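Local coordinates for protein diphosphomevalonate decarboxylase, putative (Trypanosoma brucei, PDB 2HKE) that probably catalyses the ATP-dependent decarboxylation of (R)-5-diphosphomevalonate to isopentenyl diphosphate, the isoprenoid precursor made by the mevalonate pathway, at residues I183-K191 and F356-V364; Y279-A289 and L300-A310. The protein carries 1 engineered substitution. All coordinates share one frame; numbering follows the deposited sequence.

Contact 1: I183-K191 and F356-V364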
loop_
_atom_site.group_PDB
_atom_site.type_symbol
_atom_site.label_atom_id
_atom_site.label_comp_id
_atom_site.label_asym_id
_atom_site.label_seq_id
_atom_site.Cartn_x
_atom_site.Cartn_y
_atom_site.Cartn_z
ATOM N N ILE A 183 4.455 -13.348 10.467
ATOM C CA ILE A 183 3.624 -13.030 9.280
ATOM C C ILE A 183 4.489 -12.365 8.215
ATOM O O ILE A 183 5.377 -11.489 8.465
ATOM C CB ILE A 183 2.278 -12.326 9.710
ATOM C CG1 ILE A 183 1.203 -12.439 8.585
ATOM C CG2 ILE A 183 2.569 -10.977 10.184
ATOM C CD1 ILE A 183 -0.171 -12.145 9.045
ATOM N N GLN A 184 4.296 -12.827 6.980
ATOM C CA GLN A 184 5.096 -12.370 5.860
ATOM C C GLN A 184 4.177 -11.916 4.769
ATOM O O GLN A 184 3.051 -12.399 4.690
ATOM C CB GLN A 184 5.932 -13.519 5.288
ATOM C CG GLN A 184 6.940 -14.155 6.250
ATOM C CD GLN A 184 7.985 -13.192 6.775
ATOM O OE1 GLN A 184 8.740 -12.621 6.018
ATOM N NE2 GLN A 184 8.081 -13.066 8.107
ATOM N N VAL A 185 4.664 -11.005 3.934
ATOM C CA VAL A 185 3.871 -10.487 2.815
ATOM C C VAL A 185 4.601 -10.776 1.512
ATOM O O VAL A 185 5.836 -10.597 1.426
ATOM C CB VAL A 185 3.706 -8.968 2.913
ATOM C CG1 VAL A 185 2.848 -8.431 1.734
ATOM C CG2 VAL A 185 3.098 -8.585 4.262
ATOM N N MET A 186 3.865 -11.199 0.493
ATOM C CA MET A 186 4.456 -11.276 -0.841
ATOM C C MET A 186 3.610 -10.522 -1.810
ATOM O O MET A 186 2.471 -10.194 -1.526
ATOM C CB MET A 186 4.679 -12.718 -1.258
ATOM C CG MET A 186 5.646 -13.523 -0.381
ATOM S SD MET A 186 5.935 -15.188 -1.015
ATOM C CE MET A 186 4.422 -16.082 -0.634
ATOM N N CYS A 187 4.190 -10.161 -2.942
ATOM C CA CYS A 187 3.410 -9.610 -4.041
ATOM C C CYS A 187 3.832 -10.365 -5.323
ATOM O O CYS A 187 4.980 -10.289 -5.741
ATOM C CB CYS A 187 3.629 -8.151 -4.175
ATOM S SG CYS A 187 2.562 -7.429 -5.443
ATOM N N ALA A 188 2.893 -11.106 -5.887
ATOM C CA ALA A 188 3.046 -11.723 -7.193
ATOM C C ALA A 188 2.549 -10.716 -8.239
ATOM O O ALA A 188 1.330 -10.450 -8.376
ATOM C CB ALA A 188 2.290 -13.050 -7.255
ATOM N N VAL A 189 3.508 -10.055 -8.870
ATOM C CA VAL A 189 3.227 -9.077 -9.873
ATOM C C VAL A 189 2.770 -9.708 -11.174
ATOM O O VAL A 189 3.450 -10.565 -11.726
ATOM C CB VAL A 189 4.422 -8.112 -10.047
ATOM C CG1 VAL A 189 4.130 -7.056 -11.055
ATOM C CG2 VAL A 189 4.747 -7.522 -8.674
ATOM N N LEU A 190 1.603 -9.253 -11.632
ATOM C CA LEU A 190 0.955 -9.725 -12.835
ATOM C C LEU A 190 0.775 -8.599 -13.851
ATOM O O LEU A 190 0.734 -7.418 -13.493
ATOM C CB LEU A 190 -0.381 -10.385 -12.493
ATOM C CG LEU A 190 -0.322 -11.562 -11.516
ATOM C CD1 LEU A 190 -1.691 -11.913 -10.915
ATOM C CD2 LEU A 190 0.339 -12.756 -12.208
ATOM N N LYS A 191 0.624 -8.960 -15.128
ATOM C CA LYS A 191 0.399 -7.941 -16.142
ATOM C C LYS A 191 -0.958 -7.329 -15.877
ATOM O O LYS A 191 -1.890 -8.016 -15.495
ATOM C CB LYS A 191 0.549 -8.500 -17.549
ATOM C CG LYS A 191 1.994 -8.754 -17.937
ATOM C CD LYS A 191 2.147 -9.353 -19.347
ATOM C CE LYS A 191 3.452 -10.183 -19.505
ATOM N NZ LYS A 191 3.432 -10.976 -20.802
ATOM N N PHE A 356 5.295 -14.987 -13.144
ATOM C CA PHE A 356 5.009 -13.644 -12.624
ATOM C C PHE A 356 5.979 -12.656 -13.248
ATOM O O PHE A 356 7.103 -13.025 -13.678
ATOM C CB PHE A 356 5.166 -13.584 -11.099
ATOM C CG PHE A 356 4.320 -14.576 -10.344
ATOM C CD1 PHE A 356 2.971 -14.763 -10.649
ATOM C CD2 PHE A 356 4.860 -15.265 -9.255
ATOM C CE1 PHE A 356 2.193 -15.664 -9.943
ATOM C CE2 PHE A 356 4.046 -16.212 -8.543
ATOM C CZ PHE A 356 2.727 -16.359 -8.883
ATOM N N GLU A 357 5.596 -11.388 -13.254
ATOM C CA GLU A 357 6.518 -10.346 -13.672
ATOM C C GLU A 357 7.639 -10.269 -12.629
ATOM O O GLU A 357 8.785 -10.024 -12.954
ATOM C CB GLU A 357 5.808 -9.026 -13.810
ATOM C CG GLU A 357 4.686 -9.015 -14.789
ATOM C CD GLU A 357 5.166 -9.455 -16.176
ATOM O OE1 GLU A 357 5.915 -8.664 -16.808
ATOM O OE2 GLU A 357 4.838 -10.596 -16.580
ATOM N N MET A 358 7.287 -10.492 -11.366
ATOM C CA MET A 358 8.255 -10.561 -10.294
ATOM C C MET A 358 7.525 -11.071 -9.086
ATOM O O MET A 358 6.302 -11.062 -9.051
ATOM C CB MET A 358 8.859 -9.191 -9.972
ATOM C CG MET A 358 8.149 -8.402 -8.921
ATOM S SD MET A 358 9.088 -6.902 -8.523
ATOM C CE MET A 358 8.775 -6.231 -10.092
ATOM N N LEU A 359 8.286 -11.524 -8.116
ATOM C CA LEU A 359 7.745 -11.962 -6.828
ATOM C C LEU A 359 8.513 -11.304 -5.706
ATOM O O LEU A 359 9.706 -11.572 -5.538
ATOM C CB LEU A 359 7.853 -13.474 -6.674
ATOM C CG LEU A 359 7.301 -14.063 -5.381
ATOM C CD1 LEU A 359 5.795 -13.821 -5.280
ATOM C CD2 LEU A 359 7.601 -15.551 -5.292
ATOM N N LEU A 360 7.816 -10.441 -4.966
ATOM C CA LEU A 360 8.403 -9.635 -3.898
ATOM C C LEU A 360 8.119 -10.341 -2.604
ATOM O O LEU A 360 7.056 -10.893 -2.481
ATOM C CB LEU A 360 7.713 -8.276 -3.858
ATOM C CG LEU A 360 8.106 -7.254 -2.814
ATOM C CD1 LEU A 360 9.654 -6.952 -2.824
ATOM C CD2 LEU A 360 7.289 -6.005 -3.027
ATOM N N GLN A 361 9.074 -10.383 -1.684
ATOM C CA GLN A 361 8.786 -10.820 -0.317
ATOM C C GLN A 361 9.231 -9.762 0.657
ATOM O O GLN A 361 10.270 -9.158 0.475
ATOM C CB GLN A 361 9.400 -12.195 -0.023
ATOM C CG GLN A 361 9.344 -12.662 1.457
ATOM C CD GLN A 361 10.444 -12.083 2.310
ATOM O OE1 GLN A 361 11.533 -11.832 1.822
ATOM N NE2 GLN A 361 10.173 -11.895 3.620
ATOM N N SER A 362 8.411 -9.534 1.683
ATOM C CA SER A 362 8.733 -8.596 2.752
ATOM C C SER A 362 8.234 -9.105 4.086
ATOM O O SER A 362 7.195 -9.751 4.169
ATOM C CB SER A 362 8.115 -7.219 2.432
ATOM O OG SER A 362 8.140 -6.314 3.519
ATOM N N PRO A 363 8.987 -8.841 5.172
ATOM C CA PRO A 363 8.414 -8.947 6.516
ATOM C C PRO A 363 7.531 -7.722 6.773
ATOM O O PRO A 363 7.412 -6.845 5.906
ATOM C CB PRO A 363 9.663 -8.893 7.400
ATOM C CG PRO A 363 10.480 -7.922 6.731
ATOM C CD PRO A 363 10.347 -8.269 5.231
ATOM N N VAL A 364 6.898 -7.640 7.940
ATOM C CA VAL A 364 6.185 -6.444 8.351
ATOM C C VAL A 364 7.233 -5.362 8.558
ATOM O O VAL A 364 8.241 -5.630 9.207
ATOM C CB VAL A 364 5.372 -6.696 9.615
ATOM C CG1 VAL A 364 4.725 -5.451 10.069
ATOM C CG2 VAL A 364 4.294 -7.822 9.350
HETATM O O HOH W 1 7.055 -9.751 9.777
#

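Contact 2: Y279-A289 and L300-A310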
loop_
_atom_site.group_PDB
_atom_site.type_symbol
_atom_site.label_atom_id
_atom_site.label_comp_id
_atom_site.label_asym_id
_atom_site.label_seq_id
_atom_site.Cartn_x
_atom_site.Cartn_y
_atom_site.Cartn_z
ATOM N N TYR A 279 -5.121 -24.609 -2.804
ATOM C CA TYR A 279 -4.027 -24.957 -1.890
ATOM C C TYR A 279 -4.528 -25.110 -0.472
ATOM O O TYR A 279 -4.231 -26.075 0.186
ATOM C CB TYR A 279 -2.967 -23.878 -1.947
ATOM C CG TYR A 279 -1.763 -24.129 -1.080
ATOM C CD1 TYR A 279 -0.995 -25.272 -1.255
ATOM C CD2 TYR A 279 -1.389 -23.225 -0.103
ATOM C CE1 TYR A 279 0.113 -25.483 -0.499
ATOM C CE2 TYR A 279 -0.267 -23.445 0.690
ATOM C CZ TYR A 279 0.472 -24.575 0.477
ATOM O OH TYR A 279 1.597 -24.812 1.267
ATOM N N ASN A 280 -5.296 -24.155 0.003
ATOM C CA ASN A 280 -5.772 -24.160 1.365
ATOM C C ASN A 280 -6.675 -25.385 1.526
ATOM O O ASN A 280 -6.650 -26.056 2.559
ATOM C CB ASN A 280 -6.550 -22.884 1.618
ATOM C CG ASN A 280 -5.664 -21.676 1.856
ATOM O OD1 ASN A 280 -4.475 -21.805 2.248
ATOM N ND2 ASN A 280 -6.235 -20.478 1.633
ATOM N N ALA A 281 -7.467 -25.658 0.505
ATOM C CA ALA A 281 -8.365 -26.842 0.519
ATOM C C ALA A 281 -7.555 -28.145 0.695
ATOM O O ALA A 281 -7.902 -28.995 1.546
ATOM C CB ALA A 281 -9.249 -26.850 -0.738
ATOM N N LYS A 282 -6.455 -28.266 -0.053
ATOM C CA LYS A 282 -5.580 -29.447 -0.001
ATOM C C LYS A 282 -4.837 -29.540 1.314
ATOM O O LYS A 282 -4.641 -30.617 1.862
ATOM C CB LYS A 282 -4.510 -29.407 -1.076
ATOM C CG LYS A 282 -4.812 -29.940 -2.375
ATOM C CD LYS A 282 -5.039 -31.479 -2.422
ATOM C CE LYS A 282 -5.208 -31.826 -3.893
ATOM N NZ LYS A 282 -6.246 -32.884 -4.124
ATOM N N LYS A 283 -4.459 -28.407 1.847
ATOM C CA LYS A 283 -3.781 -28.347 3.130
ATOM C C LYS A 283 -4.731 -28.643 4.259
ATOM O O LYS A 283 -4.308 -29.099 5.302
ATOM C CB LYS A 283 -3.191 -26.963 3.328
ATOM C CG LYS A 283 -2.041 -26.663 2.409
ATOM C CD LYS A 283 -0.746 -27.278 2.869
ATOM C CE LYS A 283 -0.040 -26.433 3.861
ATOM N NZ LYS A 283 1.191 -27.182 4.262
ATOM N N GLY A 284 -6.033 -28.402 4.074
ATOM C CA GLY A 284 -6.967 -28.564 5.148
ATOM C C GLY A 284 -7.018 -27.413 6.126
ATOM O O GLY A 284 -7.575 -27.528 7.211
ATOM N N ARG A 285 -6.404 -26.289 5.758
ATOM C CA ARG A 285 -6.453 -25.116 6.572
ATOM C C ARG A 285 -6.115 -23.907 5.713
ATOM O O ARG A 285 -5.600 -24.024 4.603
ATOM C CB ARG A 285 -5.469 -25.203 7.762
ATOM C CG ARG A 285 -4.035 -25.215 7.342
ATOM C CD ARG A 285 -3.134 -25.348 8.541
ATOM N NE ARG A 285 -1.768 -25.579 8.127
ATOM C CZ ARG A 285 -0.829 -24.647 7.954
ATOM N NH1 ARG A 285 -1.061 -23.373 8.170
ATOM N NH2 ARG A 285 0.376 -25.021 7.543
ATOM N N THR A 286 -6.431 -22.754 6.251
ATOM C CA THR A 286 -6.122 -21.477 5.602
ATOM C C THR A 286 -4.654 -21.134 5.906
ATOM O O THR A 286 -4.335 -20.520 6.920
ATOM C CB THR A 286 -7.061 -20.412 6.038
ATOM O OG1 THR A 286 -8.430 -20.843 5.787
ATOM C CG2 THR A 286 -6.765 -19.087 5.229
ATOM N N ALA A 287 -3.781 -21.622 5.027
ATOM C CA ALA A 287 -2.354 -21.397 5.139
ATOM C C ALA A 287 -1.885 -20.130 4.420
ATOM O O ALA A 287 -0.779 -19.605 4.673
ATOM C CB ALA A 287 -1.612 -22.640 4.621
ATOM N N LEU A 288 -2.690 -19.655 3.477
ATOM C CA LEU A 288 -2.229 -18.651 2.496
ATOM C C LEU A 288 -3.419 -17.753 2.214
ATOM O O LEU A 288 -4.519 -18.251 2.049
ATOM C CB LEU A 288 -1.711 -19.331 1.205
ATOM C CG LEU A 288 -1.122 -18.468 0.098
ATOM C CD1 LEU A 288 0.133 -17.630 0.615
ATOM C CD2 LEU A 288 -0.735 -19.316 -1.134
ATOM N N ALA A 289 -3.205 -16.432 2.209
ATOM C CA ALA A 289 -4.239 -15.472 1.885
ATOM C C ALA A 289 -3.812 -14.612 0.737
ATOM O O ALA A 289 -2.616 -14.308 0.587
ATOM C CB ALA A 289 -4.551 -14.543 3.100
ATOM N N LEU A 300 0.006 -11.510 -1.064
ATOM C CA LEU A 300 -0.221 -12.764 -0.365
ATOM C C LEU A 300 0.256 -12.577 1.037
ATOM O O LEU A 300 1.284 -11.916 1.241
ATOM C CB LEU A 300 0.603 -13.882 -1.000
ATOM C CG LEU A 300 0.209 -14.223 -2.415
ATOM C CD1 LEU A 300 1.371 -14.925 -3.110
ATOM C CD2 LEU A 300 -1.096 -15.092 -2.440
ATOM N N PHE A 301 -0.454 -13.161 1.975
ATOM C CA PHE A 301 0.004 -13.206 3.354
ATOM C C PHE A 301 0.189 -14.662 3.725
ATOM O O PHE A 301 -0.651 -15.518 3.381
ATOM C CB PHE A 301 -1.025 -12.606 4.281
ATOM C CG PHE A 301 -1.412 -11.208 3.936
ATOM C CD1 PHE A 301 -0.472 -10.183 3.957
ATOM C CD2 PHE A 301 -2.703 -10.907 3.584
ATOM C CE1 PHE A 301 -0.831 -8.874 3.633
ATOM C CE2 PHE A 301 -3.062 -9.578 3.250
ATOM C CZ PHE A 301 -2.110 -8.570 3.294
ATOM N N VAL A 302 1.247 -14.946 4.471
ATOM C CA VAL A 302 1.578 -16.314 4.822
ATOM C C VAL A 302 2.499 -16.257 6.024
ATOM O O VAL A 302 3.225 -15.284 6.183
ATOM C CB VAL A 302 2.294 -17.012 3.625
ATOM C CG1 VAL A 302 3.621 -16.324 3.288
ATOM C CG2 VAL A 302 2.495 -18.523 3.887
ATOM N N LEU A 303 2.435 -17.240 6.910
ATOM C CA LEU A 303 3.441 -17.302 7.992
ATOM C C LEU A 303 4.762 -17.793 7.451
ATOM O O LEU A 303 4.792 -18.607 6.539
ATOM C CB LEU A 303 2.967 -18.220 9.094
ATOM C CG LEU A 303 1.693 -17.747 9.812
ATOM C CD1 LEU A 303 1.333 -18.650 11.050
ATOM C CD2 LEU A 303 1.727 -16.251 10.211
ATOM N N LYS A 304 5.864 -17.328 8.053
ATOM C CA LYS A 304 7.215 -17.719 7.632
ATOM C C LYS A 304 7.424 -19.219 7.443
ATOM O O LYS A 304 7.964 -19.656 6.431
ATOM C CB LYS A 304 8.218 -17.158 8.641
ATOM C CG LYS A 304 9.600 -17.048 8.088
ATOM C CD LYS A 304 10.545 -16.192 8.943
ATOM C CE LYS A 304 11.883 -16.173 8.172
ATOM N NZ LYS A 304 13.172 -15.680 8.875
ATOM N N GLU A 305 7.015 -20.009 8.426
ATOM C CA GLU A 305 7.095 -21.491 8.368
ATOM C C GLU A 305 6.445 -22.091 7.110
ATOM O O GLU A 305 6.890 -23.126 6.572
ATOM C CB GLU A 305 6.521 -22.115 9.651
ATOM C CG GLU A 305 5.045 -21.870 9.847
ATOM C CD GLU A 305 4.582 -22.018 11.315
ATOM O OE1 GLU A 305 4.772 -23.138 11.897
ATOM O OE2 GLU A 305 4.079 -20.997 11.883
ATOM N N ASP A 306 5.391 -21.433 6.625
ATOM C CA ASP A 306 4.604 -21.951 5.528
ATOM C C ASP A 306 5.044 -21.377 4.190
ATOM O O ASP A 306 4.587 -21.831 3.155
ATOM C CB ASP A 306 3.136 -21.602 5.744
ATOM C CG ASP A 306 2.485 -22.440 6.848
ATOM O OD1 ASP A 306 2.938 -23.588 7.051
ATOM O OD2 ASP A 306 1.524 -21.965 7.509
ATOM N N LEU A 307 5.929 -20.403 4.196
ATOM C CA LEU A 307 6.191 -19.635 2.995
ATOM C C LEU A 307 6.909 -20.484 1.939
ATOM O O LEU A 307 6.568 -20.377 0.776
ATOM C CB LEU A 307 6.947 -18.353 3.311
ATOM C CG LEU A 307 7.209 -17.396 2.125
ATOM C CD1 LEU A 307 7.215 -15.917 2.583
ATOM C CD2 LEU A 307 8.428 -17.732 1.271
ATOM N N PRO A 308 7.974 -21.235 2.306
ATOM C CA PRO A 308 8.670 -21.995 1.246
ATOM C C PRO A 308 7.782 -22.920 0.469
ATOM O O PRO A 308 7.876 -22.917 -0.796
ATOM C CB PRO A 308 9.762 -22.743 2.021
ATOM C CG PRO A 308 10.075 -21.686 3.135
ATOM C CD PRO A 308 8.686 -21.403 3.578
ATOM N N GLU A 309 6.911 -23.662 1.150
ATOM C CA GLU A 309 6.004 -24.568 0.440
ATOM C C GLU A 309 5.072 -23.776 -0.424
ATOM O O GLU A 309 4.806 -24.170 -1.569
ATOM C CB GLU A 309 5.166 -25.436 1.371
ATOM C CG GLU A 309 4.388 -26.549 0.639
ATOM C CD GLU A 309 3.588 -27.411 1.567
ATOM O OE1 GLU A 309 2.452 -26.999 1.935
ATOM O OE2 GLU A 309 4.115 -28.485 1.951
ATOM N N ALA A 310 4.537 -22.689 0.128
ATOM C CA ALA A 310 3.602 -21.847 -0.630
ATOM C C ALA A 310 4.233 -21.340 -1.934
ATOM O O ALA A 310 3.619 -21.402 -2.997
ATOM C CB ALA A 310 3.051 -20.676 0.293
HETATM O O HOH W 2 2.522 -23.567 3.282
HETATM O O HOH W 3 3.203 -25.691 5.068
HETATM O O HOH W 4 0.551 -19.480 6.985
#

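Contact 1: I183-K191 and F356-V364
Val185 and Ser362 face each other as an antiparallel hydrogen-bonded pair, Val185 N to Ser362 O at 2.8 Å and Ser362 N to Val185 O also at 2.8 Å. Two residues on, Cys187 and Leu360 repeat the exchange, and Met186 with Gln361 forms the non-hydrogen-bonded pair between them. Val189 closes this end by taking Glu357 N on its carbonyl and giving its N-H to Met358 O. At the far end water 1 accepts from Val364 N and lies 2.7 Å from Ile183 O, bridging the two segments.

Among the apolar contacts, the methyl of Ala188 sits squarely over the Phe356 ring, CB 3.6 Å from the ring centroid and 6° off the normal, a CH-pi contact. Leu190 reaches the same ring at its edge through CD2. On the other face Val189 CG2 presses on Met358 CG at 3.5 Å.

Polar side chains add little. Gln361 NE2 gives a weak bond to Gln184 OE1 at 2.9 Å, the two amide planes 24° apart; Gln184 bends back at chi2 (-60°) to bring its amide there. Gln361 OE1 takes the N-H of Asp329. Lys191 NZ stays 4.5 Å from Glu357 OE2, beyond a salt bridge.

These are neighbouring inner strands of the five-stranded mixed sheet in the GHMP-type C-terminal domain, joined across 165 residues of chain. Strand 298-303 pairs with 183-189 on its other edge, and 325-327 runs parallel to 358-363. Helix 307-317 packs on the face that carries Gln184 and Met186, and its Met315 also touches Phe356; on the reverse face Ser362 OG bonds to Ser42 N.

Contact 2: Y279-A289 and L300-A310
Glu309 OE1 receives both Tyr279 OH and Lys283 NZ, tying the end of helix 267-283 to the start of helix 307-317. The lysine forms a salt bridge of 2.7 Å from NZ to OE1, on the syn side of the carboxylate. The tyrosine bond is modelled very short, OH to OE1 2.4 Å, a length to be taken with caution; the phenol ring stands almost perpendicular to the carboxylate, whose OE1 lies at the ring edge.

Beside it Arg285 grips Asp306 end-on, NH1 to OD2 and NH2 to OD1, each 3.0 Å. Both oxygens lie in the guanidinium plane, but the nitrogens meet them from above the carboxylate plane, the two groups being turned 39° apart. Further along, Ala289 and Phe301 exchange backbone bonds as the hydrogen-bonded pair of a β-hairpin, and Leu288 CD1 packs on Val302 CB at 3.8 Å and on Ala310 CB.

Three waters fill in the polar network. Water 2 donates to Tyr279 OH and Asp306 O, water 3 joins Lys283 NZ to Asp306 OD1, and water 4 ties Asp306 OD2 to Ala287 O and Leu303 N.

Behind these groups, Lys283 CG covers one face of the Tyr279 ring, and two bends in the lysine chain (chi2 -79°, chi3 -85°) turn NZ back to Glu309. Ala287 CB lies over one guanidinium face, toward its rim. Gly284, with positive phi, ends the helix in a Schellman motif, and Asn280 fixes the return: OD1 accepts Ala287 N, while ND2 donates to Leu288 O at 2.8 Å.

Asp306 meets Arg285 and two donating waters, and Glu309 meets Lys283; such surroundings would probably favour the ionised form of both carboxylates.

Contacts 1 and 2 belong to one five-stranded β-sheet of the C-terminal domain, ordered 288-291, 298-303, 183-189, 358-363, 325-327. Their centres lie about 14 Å apart, and they meet where 183-189 pairs with 298-303: Met186 N to Leu300 O and Gln184 N to Val302 O are both probable hydrogen bonds of 2.8 Å. Leu307, of helix 307-317 in contact 2, lays CD1 3.8 Å from Gln184 CB. Along the chain, contact 2 is nested inside the long loop that contact 1 closes. A bound sulfate, probably from the crystallisation liquor, lies about 5 Å from the side chain of Pro363, near the C-terminal end of segment 356-364.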